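Local coordinates for mitochondrial enolase superfamily member 1 (Homo sapiens, PDB 4A35), which catalyses the magnesium-dependent dehydration of L-fuconate to 2-keto-3-deoxy-L-fuconate, a step in the breakdown of L-fucose, at residues G5-L10 against I42-E47; V123-A128 against Y415-K420; F220-G225 against R233-I238. All blocks are in the same frame, centred on the assembly; numbering follows the deposited sequence.

Contacts 1 and 2 are neighbours on one side of the chain: helix 110-131, which supplies 123-128 to contact 2, also packs against the strands of contact 1 through Val123 and Leu126 on Ile42. Contact 1 is partly exposed at the sheet's edge, and its chemistry is backbone ladder, salt bridge and turn. The residues that touch in contacts 2 and 3 are all buried. Contact 2 joins the N-terminal domain to a loop late in the chain through one aspartate and a water, whereas contact 3, about 48 Å from contact 1 between centres, is a strand-helix interface of the barrel, mostly apolar, with an arginine gripping the carbonyl of a lysine whose side chain lies beside a magnesium ion.

Contact 1: G5-L10 against I42-E47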
loop_
_atom_site.group_PDB
_atom_site.type_symbol
_atom_site.label_atom_id
_atom_site.label_comp_id
_atom_site.label_asym_id
_atom_site.label_seq_id
_atom_site.Cartn_x
_atom_site.Cartn_y
_atom_site.Cartn_z
ATOM N N GLY A 5 6.154 2.292 -34.111
ATOM C CA GLY A 5 4.736 2.346 -33.841
ATOM C C GLY A 5 4.304 3.218 -32.693
ATOM O O GLY A 5 5.060 3.479 -31.760
ATOM N N ARG A 6 3.079 3.710 -32.827
ATOM C CA ARG A 6 2.349 4.488 -31.836
ATOM C C ARG A 6 1.339 3.562 -31.178
ATOM O O ARG A 6 0.607 2.867 -31.877
ATOM C CB ARG A 6 1.661 5.707 -32.478
ATOM C CG ARG A 6 1.165 6.681 -31.406
ATOM C CD ARG A 6 0.709 8.021 -31.955
ATOM N NE ARG A 6 1.788 8.755 -32.629
ATOM C CZ ARG A 6 2.450 9.789 -32.122
ATOM N NH1 ARG A 6 2.216 10.195 -30.879
ATOM N NH2 ARG A 6 3.375 10.404 -32.841
ATOM N N ILE A 7 1.296 3.551 -29.834
ATOM C CA ILE A 7 0.342 2.710 -29.118
ATOM C C ILE A 7 -1.061 3.286 -29.420
ATOM O O ILE A 7 -1.284 4.464 -29.209
ATOM C CB ILE A 7 0.690 2.621 -27.613
ATOM C CG1 ILE A 7 1.952 1.722 -27.482
ATOM C CG2 ILE A 7 -0.513 2.063 -26.816
ATOM C CD1 ILE A 7 2.767 1.997 -26.382
ATOM N N SER A 8 -1.922 2.490 -30.058
ATOM C CA SER A 8 -3.197 2.970 -30.572
ATOM C C SER A 8 -4.389 2.468 -29.797
ATOM O O SER A 8 -5.418 3.146 -29.788
ATOM C CB SER A 8 -3.339 2.567 -32.042
ATOM O OG SER A 8 -3.136 1.170 -32.163
ATOM N N ARG A 9 -4.292 1.266 -29.194
ATOM C CA ARG A 9 -5.385 0.636 -28.444
ATOM C C ARG A 9 -4.894 -0.041 -27.183
ATOM O O ARG A 9 -3.769 -0.537 -27.126
ATOM C CB ARG A 9 -6.134 -0.429 -29.289
ATOM C CG ARG A 9 -6.737 0.038 -30.618
ATOM C CD ARG A 9 -6.347 -0.902 -31.749
ATOM N NE ARG A 9 -6.007 -0.181 -32.982
ATOM C CZ ARG A 9 -5.135 -0.606 -33.896
ATOM N NH1 ARG A 9 -4.490 -1.754 -33.728
ATOM N NH2 ARG A 9 -4.892 0.123 -34.978
ATOM N N LEU A 10 -5.763 -0.075 -26.180
ATOM C CA LEU A 10 -5.511 -0.802 -24.939
ATOM C C LEU A 10 -6.831 -1.474 -24.542
ATOM O O LEU A 10 -7.884 -0.820 -24.523
ATOM C CB LEU A 10 -4.999 0.121 -23.812
ATOM C CG LEU A 10 -4.680 -0.563 -22.439
ATOM C CD1 LEU A 10 -3.555 0.156 -21.717
ATOM C CD2 LEU A 10 -5.956 -0.648 -21.491
ATOM N N ILE A 42 -2.129 -4.361 -25.515
ATOM C CA ILE A 42 -1.916 -3.075 -26.193
ATOM C C ILE A 42 -1.530 -3.369 -27.632
ATOM O O ILE A 42 -0.789 -4.336 -27.912
ATOM C CB ILE A 42 -0.892 -2.120 -25.502
ATOM C CG1 ILE A 42 0.536 -2.727 -25.500
ATOM C CG2 ILE A 42 -1.390 -1.703 -24.094
ATOM C CD1 ILE A 42 1.691 -1.781 -24.810
ATOM N N GLU A 43 -1.989 -2.488 -28.526
ATOM C CA GLU A 43 -1.703 -2.603 -29.941
ATOM C C GLU A 43 -1.032 -1.321 -30.422
ATOM O O GLU A 43 -1.177 -0.257 -29.795
ATOM C CB GLU A 43 -3.008 -2.867 -30.733
ATOM C CG GLU A 43 -3.642 -4.221 -30.457
ATOM C CD GLU A 43 -4.964 -4.491 -31.149
ATOM O OE1 GLU A 43 -5.148 -4.018 -32.292
ATOM O OE2 GLU A 43 -5.833 -5.149 -30.531
ATOM N N THR A 44 -0.304 -1.422 -31.530
ATOM C CA THR A 44 0.324 -0.253 -32.136
ATOM C C THR A 44 -0.301 -0.035 -33.501
ATOM O O THR A 44 -1.001 -0.916 -34.008
ATOM C CB THR A 44 1.847 -0.413 -32.279
ATOM O OG1 THR A 44 2.106 -1.327 -33.347
ATOM C CG2 THR A 44 2.553 -0.823 -30.974
ATOM N N ASP A 45 0.061 1.056 -34.155
ATOM C CA ASP A 45 -0.402 1.299 -35.514
ATOM C C ASP A 45 0.644 0.766 -36.548
ATOM O O ASP A 45 0.595 1.154 -37.715
ATOM C CB ASP A 45 -0.647 2.804 -35.701
ATOM C CG ASP A 45 0.582 3.693 -35.553
ATOM O OD1 ASP A 45 1.687 3.157 -35.214
ATOM O OD2 ASP A 45 0.445 4.919 -35.743
ATOM N N ALA A 46 1.602 -0.088 -36.098
ATOM C CA ALA A 46 2.701 -0.609 -36.926
ATOM C C ALA A 46 2.233 -1.592 -38.016
ATOM O O ALA A 46 2.991 -1.815 -38.963
ATOM C CB ALA A 46 3.777 -1.268 -36.056
ATOM N N GLU A 47 1.012 -2.182 -37.892
ATOM C CA GLU A 47 0.466 -3.155 -38.856
ATOM C C GLU A 47 1.406 -4.388 -39.042
ATOM O O GLU A 47 1.521 -4.917 -40.150
ATOM C CB GLU A 47 0.173 -2.483 -40.219
ATOM C CG GLU A 47 -1.000 -1.514 -40.190
ATOM C CD GLU A 47 -1.150 -0.716 -41.471
ATOM O OE1 GLU A 47 -0.958 -1.304 -42.560
ATOM O OE2 GLU A 47 -1.424 0.502 -41.389
#
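Ser8 and Arg9 both face Glu43, which makes a classic beta bulge where strand 7-16 runs antiparallel to strand 36-44 in the three-stranded sheet of the enolase-type N-terminal domain. Two backbone bonds frame the bulge: Ser8 N donates to Glu43 O, and Glu43 N returns a bond to Arg9 O at 3.0 Å. Across it the pairing slips by one residue, from Ile7 with Thr44 to Leu10 with Ile42. Ser8 OG adds only a weak bond to Glu43 O. Asp45 N reaches Arg6 O, while Thr44 CA offers a CA-H...O contact to that oxygen.

Arg9 and Glu43 point to the same face of the sheet. Arg9 NH1 forms a salt bridge with Glu43 OE1 at 2.8 Å, reaching the oxygen on its anti side; the guanidinium and carboxylate planes stand 71° apart, so one nitrogen does the work. Ser8 OG stands between its backbone N and carbonyl carbon (chi1 53°), which places it over the centre of the Arg9 guanidinium, 3.1 Å above its plane. Past the strand ends, the Asp45 carboxylate takes a backbone donor instead: OD1 accepts from Arg6 N at 2.8 Å, the N-H pointing almost straight at it (177°) but from above the carboxylate plane. The guanidinium of Arg6 turns away to Asn79 O and Asp81.

Apolar groups gather on the other face, where Leu10 CD1 meets Ile42 CG2 at 3.7 Å and Ile7 CD1 comes within 4.2 Å of Ile42 CD1. Val123 and Leu126 of helix 110-131 pack against Ile42.

Gly5 fits close to Thr44 and Ala46, where a CB would crowd both side chains and also be jammed against the carbonyl oxygen of the preceding residue. The strand ends in an ST turn, in which Thr44 OG1 accepts from Ala46 N at 3.1 Å.

Contact 2: V123-A128 against Y415-K420; sequences VWDLWA and YSTEMK
Asp125 and Tyr415 bring their CA atoms within 4.6 Å of each other where the irregular segment 415-420 passes the side of helix 110-131. Asp125 carries the contact. Its CG lies opposite the backbone N (chi1 -178°), which sends the carboxylate out from the helix to the loop. OD1 takes the Tyr415 N-H on its anti lone pair at 2.8 Å, in a nearly straight bond (169°). The same oxygen accepts from a water at 2.8 Å, and that water in turn accepts from Glu418 N at 3.0 Å, so one oxygen holds two backbone N-H groups, Tyr415 directly and Glu418 through the water. OD2 looks elsewhere, to Cys53 N and Lys129. Thr417 OG1 slides past the carboxylate, 3.1 Å from Asp125 CG, and is hydrogen-bonded to Cys53 O. Beside this polar cluster Trp124 CB touches Tyr415 CD2 at 4.3 Å. With an alanine in place of Asp125, Tyr415 N and Cys53 N would probably lose their acceptor, the water its hold on the helix, and Lys129 one of its two carboxylate partners. The contact thus ties the N-terminal domain to a segment late in the chain: Tyr415 packs on Val135 of helix 135-141 and meets His368 of helix 362-377 edge-to-face, while Glu418 touches Tyr39 of strand 36-44.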
loop_
_atom_site.group_PDB
_atom_site.type_symbol
_atom_site.label_atom_id
_atom_site.label_comp_id
_atom_site.label_asym_id
_atom_site.label_seq_id
_atom_site.Cartn_x
_atom_site.Cartn_y
_atom_site.Cartn_z
ATOM N N VAL A 123 3.975 -3.378 -21.956
ATOM C CA VAL A 123 4.958 -2.600 -22.731
ATOM C C VAL A 123 6.271 -3.410 -22.902
ATOM O O VAL A 123 6.822 -3.453 -24.000
ATOM C CB VAL A 123 5.205 -1.201 -22.072
ATOM C CG1 VAL A 123 6.329 -0.446 -22.776
ATOM C CG2 VAL A 123 3.919 -0.345 -22.076
ATOM N N TRP A 124 6.753 -4.073 -21.820
ATOM C CA TRP A 124 7.979 -4.930 -21.896
ATOM C C TRP A 124 7.739 -6.080 -22.885
ATOM O O TRP A 124 8.609 -6.377 -23.700
ATOM C CB TRP A 124 8.348 -5.464 -20.512
ATOM C CG TRP A 124 9.096 -4.437 -19.711
ATOM C CD1 TRP A 124 8.577 -3.564 -18.790
ATOM C CD2 TRP A 124 10.482 -4.114 -19.840
ATOM N NE1 TRP A 124 9.554 -2.694 -18.364
ATOM C CE2 TRP A 124 10.758 -3.077 -18.915
ATOM C CE3 TRP A 124 11.548 -4.670 -20.586
ATOM C CZ2 TRP A 124 12.039 -2.535 -18.760
ATOM C CZ3 TRP A 124 12.840 -4.181 -20.376
ATOM C CH2 TRP A 124 13.074 -3.126 -19.473
ATOM N N ASP A 125 6.527 -6.672 -22.873
ATOM C CA ASP A 125 6.201 -7.768 -23.818
ATOM C C ASP A 125 6.276 -7.271 -25.253
ATOM O O ASP A 125 6.988 -7.862 -26.087
ATOM C CB ASP A 125 4.812 -8.354 -23.517
ATOM C CG ASP A 125 4.445 -9.525 -24.439
ATOM O OD1 ASP A 125 5.234 -10.530 -24.489
ATOM O OD2 ASP A 125 3.357 -9.467 -25.060
ATOM N N LEU A 126 5.653 -6.117 -25.504
ATOM C CA LEU A 126 5.646 -5.506 -26.822
ATOM C C LEU A 126 7.064 -5.173 -27.311
ATOM O O LEU A 126 7.432 -5.516 -28.453
ATOM C CB LEU A 126 4.779 -4.240 -26.763
ATOM C CG LEU A 126 4.685 -3.408 -28.051
ATOM C CD1 LEU A 126 4.182 -4.255 -29.264
ATOM C CD2 LEU A 126 3.777 -2.179 -27.814
ATOM N N TRP A 127 7.852 -4.519 -26.470
ATOM C CA TRP A 127 9.218 -4.127 -26.799
ATOM C C TRP A 127 10.057 -5.379 -27.140
ATOM O O TRP A 127 10.691 -5.435 -28.208
ATOM C CB TRP A 127 9.828 -3.339 -25.594
ATOM C CG TRP A 127 11.219 -2.825 -25.820
ATOM C CD1 TRP A 127 11.863 -2.687 -27.018
ATOM C CD2 TRP A 127 12.140 -2.372 -24.816
ATOM N NE1 TRP A 127 13.127 -2.192 -26.823
ATOM C CE2 TRP A 127 13.298 -1.921 -25.489
ATOM C CE3 TRP A 127 12.044 -2.168 -23.429
ATOM C CZ2 TRP A 127 14.414 -1.413 -24.804
ATOM C CZ3 TRP A 127 13.135 -1.628 -22.759
ATOM C CH2 TRP A 127 14.292 -1.238 -23.447
ATOM N N ALA A 128 10.022 -6.401 -26.262
ATOM C CA ALA A 128 10.810 -7.641 -26.467
ATOM C C ALA A 128 10.369 -8.339 -27.763
ATOM O O ALA A 128 11.209 -8.723 -28.567
ATOM C CB ALA A 128 10.663 -8.570 -25.272
ATOM N N TYR A 415 7.533 -11.470 -23.212
ATOM C CA TYR A 415 7.670 -11.665 -21.762
ATOM C C TYR A 415 6.890 -12.938 -21.292
ATOM O O TYR A 415 6.691 -13.130 -20.090
ATOM C CB TYR A 415 7.152 -10.385 -21.072
ATOM C CG TYR A 415 7.572 -10.162 -19.636
ATOM C CD1 TYR A 415 8.563 -10.957 -19.039
ATOM C CD2 TYR A 415 7.000 -9.149 -18.878
ATOM C CE1 TYR A 415 8.895 -10.805 -17.701
ATOM C CE2 TYR A 415 7.373 -8.943 -17.549
ATOM C CZ TYR A 415 8.268 -9.829 -16.946
ATOM O OH TYR A 415 8.679 -9.627 -15.655
ATOM N N SER A 416 6.428 -13.794 -22.273
ATOM C CA SER A 416 5.614 -15.017 -21.970
ATOM C C SER A 416 4.295 -14.646 -21.243
ATOM O O SER A 416 3.730 -15.486 -20.521
ATOM C CB SER A 416 6.373 -16.011 -21.084
ATOM O OG SER A 416 7.651 -16.296 -21.615
ATOM N N THR A 417 3.844 -13.399 -21.405
ATOM C CA THR A 417 2.596 -12.877 -20.779
ATOM C C THR A 417 1.342 -13.269 -21.597
ATOM O O THR A 417 0.218 -13.176 -21.100
ATOM C CB THR A 417 2.644 -11.324 -20.750
ATOM O OG1 THR A 417 3.134 -10.937 -22.034
ATOM C CG2 THR A 417 3.578 -10.756 -19.676
ATOM N N GLU A 418 1.528 -13.560 -22.897
ATOM C CA GLU A 418 0.407 -13.774 -23.789
ATOM C C GLU A 418 -0.479 -14.969 -23.394
ATOM O O GLU A 418 0.015 -16.079 -23.194
ATOM C CB GLU A 418 0.872 -13.937 -25.243
ATOM C CG GLU A 418 -0.299 -13.934 -26.214
ATOM C CD GLU A 418 0.150 -13.669 -27.631
ATOM O OE1 GLU A 418 1.349 -13.359 -27.840
ATOM O OE2 GLU A 418 -0.680 -13.874 -28.539
ATOM N N MET A 419 -1.810 -14.694 -23.257
ATOM C CA MET A 419 -2.726 -15.771 -22.920
ATOM C C MET A 419 -3.444 -16.231 -24.155
ATOM O O MET A 419 -3.624 -15.465 -25.105
ATOM C CB MET A 419 -3.710 -15.346 -21.830
ATOM C CG MET A 419 -2.980 -15.051 -20.510
ATOM S SD MET A 419 -4.120 -14.594 -19.144
ATOM C CE MET A 419 -4.761 -16.278 -18.679
ATOM N N LYS A 420 -3.914 -17.471 -24.124
ATOM C CA LYS A 420 -4.731 -18.033 -25.186
ATOM C C LYS A 420 -6.104 -17.311 -25.178
ATOM O O LYS A 420 -6.774 -17.269 -24.134
ATOM C CB LYS A 420 -4.890 -19.561 -25.001
ATOM C CG LYS A 420 -3.606 -20.343 -25.251
ATOM C CD LYS A 420 -3.840 -21.810 -25.048
ATOM C CE LYS A 420 -2.525 -22.578 -25.147
ATOM N NZ LYS A 420 -2.727 -23.989 -24.742
HETATM O O HOH W 1 4.005 -13.090 -24.577
#

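Contact 3: F220-G225 against R233-I238; sequences FKVKVG and RRCQII
Arg234 presents the end of its guanidinium to Lys223 O, with that carbonyl oxygen lying at the edge and only 3° from the plane of the group. NH2 reaches it at 2.7 Å and NH1 at 2.9 Å, so two nitrogens grip one atom; Lys223 C lies at the same edge. Val222 CG2 approaches NH1 obliquely. In the neighbouring side chain, the Arg233 guanidinium has Arg234 CG against one face, offset toward its rim.

The arrangement belongs to the beta-alpha-beta unit of strand 219-223, helix 228-242 and strand 247-251 in the TIM-barrel-like C-terminal domain. The axes of strand 220-223 and helix 233-238 run nearly antiparallel, 165° between their directions and 9.4 Å apart at their closest. Val222 faces the helix while Lys221 points away from it, toward the barrel interior, where its NZ pairs with Glu277 and Glu387. Lys221 and Lys223 follow the Lys-X-Lys pattern of the mandelate racemase group; Lys221 probably binds substrate and Lys223 probably acts as proton donor/acceptor, as in relatives. The NZ of Lys223 is hydrogen-bonded to Asp251, a magnesium ligand, while its carbonyl is held by Arg234.

In the Arg234 guanidinium, Asp230 pairs with NE and Asp231 with NH2, which also limits its rotation. Asp231 also accepts from Gly225 N, tying the loop just after the strand to the first turn of helix 228-242.

The remaining contacts are apolar. Phe220 CB comes only to 4.5 Å of Ile238 CG2, and the sulfur of Cys235 lies alongside two valines, 3.9 Å from Val222 CG1. The other branch of Val222, CG2, stands anti to the backbone N and meets Ile238 CD1 at 3.6 Å.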
loop_
_atom_site.group_PDB
_atom_site.type_symbol
_atom_site.label_atom_id
_atom_site.label_comp_id
_atom_site.label_asym_id
_atom_site.label_seq_id
_atom_site.Cartn_x
_atom_site.Cartn_y
_atom_site.Cartn_z
ATOM N N PHE A 220 11.087 -28.637 -1.759
ATOM C CA PHE A 220 9.670 -28.598 -1.440
ATOM C C PHE A 220 9.266 -27.519 -0.462
ATOM O O PHE A 220 9.889 -27.348 0.582
ATOM C CB PHE A 220 9.282 -29.980 -0.807
ATOM C CG PHE A 220 9.336 -31.148 -1.761
ATOM C CD1 PHE A 220 10.548 -31.788 -2.046
ATOM C CD2 PHE A 220 8.173 -31.652 -2.328
ATOM C CE1 PHE A 220 10.594 -32.880 -2.919
ATOM C CE2 PHE A 220 8.227 -32.721 -3.232
ATOM C CZ PHE A 220 9.434 -33.354 -3.490
ATOM N N LYS A 221 8.145 -26.832 -0.782
ATOM C CA LYS A 221 7.601 -25.862 0.145
ATOM C C LYS A 221 6.368 -26.449 0.789
ATOM O O LYS A 221 5.669 -27.272 0.186
ATOM C CB LYS A 221 7.285 -24.495 -0.521
ATOM C CG LYS A 221 7.005 -23.401 0.521
ATOM C CD LYS A 221 7.492 -22.008 0.101
ATOM C CE LYS A 221 6.404 -21.403 -0.719
ATOM N NZ LYS A 221 6.839 -20.108 -1.312
ATOM N N VAL A 222 6.095 -26.017 2.023
ATOM C CA VAL A 222 4.895 -26.414 2.769
ATOM C C VAL A 222 4.298 -25.177 3.450
ATOM O O VAL A 222 5.019 -24.384 4.059
ATOM C CB VAL A 222 5.208 -27.565 3.794
ATOM C CG1 VAL A 222 6.286 -27.130 4.802
ATOM C CG2 VAL A 222 3.954 -28.011 4.536
ATOM N N LYS A 223 2.973 -25.025 3.357
ATOM C CA LYS A 223 2.268 -23.945 4.039
ATOM C C LYS A 223 2.039 -24.328 5.479
ATOM O O LYS A 223 1.636 -25.468 5.779
ATOM C CB LYS A 223 0.903 -23.651 3.376
ATOM C CG LYS A 223 0.970 -23.224 1.921
ATOM C CD LYS A 223 1.763 -21.908 1.750
ATOM C CE LYS A 223 2.117 -21.755 0.291
ATOM N NZ LYS A 223 2.293 -20.330 -0.092
ATOM N N VAL A 224 2.204 -23.340 6.354
ATOM C CA VAL A 224 2.028 -23.465 7.812
ATOM C C VAL A 224 1.311 -22.230 8.360
ATOM O O VAL A 224 1.093 -21.254 7.612
ATOM C CB VAL A 224 3.417 -23.670 8.530
ATOM C CG1 VAL A 224 4.147 -24.942 8.021
ATOM C CG2 VAL A 224 4.306 -22.417 8.411
ATOM N N GLY A 225 0.988 -22.257 9.657
ATOM C CA GLY A 225 0.519 -21.076 10.367
ATOM C C GLY A 225 -0.911 -20.910 10.818
ATOM O O GLY A 225 -1.206 -19.892 11.436
ATOM N N ARG A 233 1.663 -32.528 11.618
ATOM C CA ARG A 233 1.165 -33.677 10.848
ATOM C C ARG A 233 1.708 -33.647 9.389
ATOM O O ARG A 233 2.256 -34.646 8.926
ATOM C CB ARG A 233 -0.396 -33.712 10.828
ATOM C CG ARG A 233 -1.017 -34.654 9.744
ATOM C CD ARG A 233 -2.535 -34.556 9.676
ATOM N NE ARG A 233 -3.015 -33.426 8.869
ATOM C CZ ARG A 233 -3.288 -33.467 7.560
ATOM N NH1 ARG A 233 -3.101 -34.594 6.862
ATOM N NH2 ARG A 233 -3.748 -32.383 6.935
ATOM N N ARG A 234 1.542 -32.511 8.678
ATOM C CA ARG A 234 1.932 -32.405 7.278
ATOM C C ARG A 234 3.458 -32.317 7.075
ATOM O O ARG A 234 3.964 -32.871 6.093
ATOM C CB ARG A 234 1.197 -31.247 6.573
ATOM C CG ARG A 234 -0.331 -31.492 6.437
ATOM C CD ARG A 234 -1.005 -30.369 5.662
ATOM N NE ARG A 234 -0.932 -29.181 6.488
ATOM C CZ ARG A 234 -0.201 -28.110 6.208
ATOM N NH1 ARG A 234 0.427 -28.011 5.035
ATOM N NH2 ARG A 234 -0.103 -27.121 7.088
ATOM N N CYS A 235 4.190 -31.610 7.968
ATOM C CA CYS A 235 5.646 -31.508 7.865
ATOM C C CYS A 235 6.260 -32.884 8.115
ATOM O O CYS A 235 7.180 -33.258 7.403
ATOM C CB CYS A 235 6.195 -30.460 8.833
ATOM S SG CYS A 235 5.844 -28.765 8.333
ATOM N N GLN A 236 5.702 -33.656 9.061
ATOM C CA GLN A 236 6.167 -35.036 9.344
ATOM C C GLN A 236 6.028 -35.924 8.086
ATOM O O GLN A 236 6.991 -36.589 7.688
ATOM C CB GLN A 236 5.408 -35.668 10.519
ATOM C CG GLN A 236 6.036 -36.995 11.008
ATOM C CD GLN A 236 7.424 -36.778 11.559
ATOM O OE1 GLN A 236 7.618 -36.068 12.533
ATOM N NE2 GLN A 236 8.427 -37.308 10.902
ATOM N N ILE A 237 4.875 -35.872 7.439
ATOM C CA ILE A 237 4.629 -36.659 6.219
ATOM C C ILE A 237 5.631 -36.261 5.123
ATOM O O ILE A 237 6.248 -37.141 4.518
ATOM C CB ILE A 237 3.155 -36.540 5.742
ATOM C CG1 ILE A 237 2.218 -37.331 6.689
ATOM C CG2 ILE A 237 2.989 -36.989 4.266
ATOM C CD1 ILE A 237 0.816 -36.894 6.677
ATOM N N ILE A 238 5.809 -34.951 4.873
ATOM C CA ILE A 238 6.699 -34.535 3.792
ATOM C C ILE A 238 8.148 -34.935 4.116
ATOM O O ILE A 238 8.811 -35.536 3.278
ATOM C CB ILE A 238 6.551 -33.027 3.475
ATOM C CG1 ILE A 238 5.103 -32.730 2.971
ATOM C CG2 ILE A 238 7.597 -32.589 2.437
ATOM C CD1 ILE A 238 4.798 -31.143 2.928
#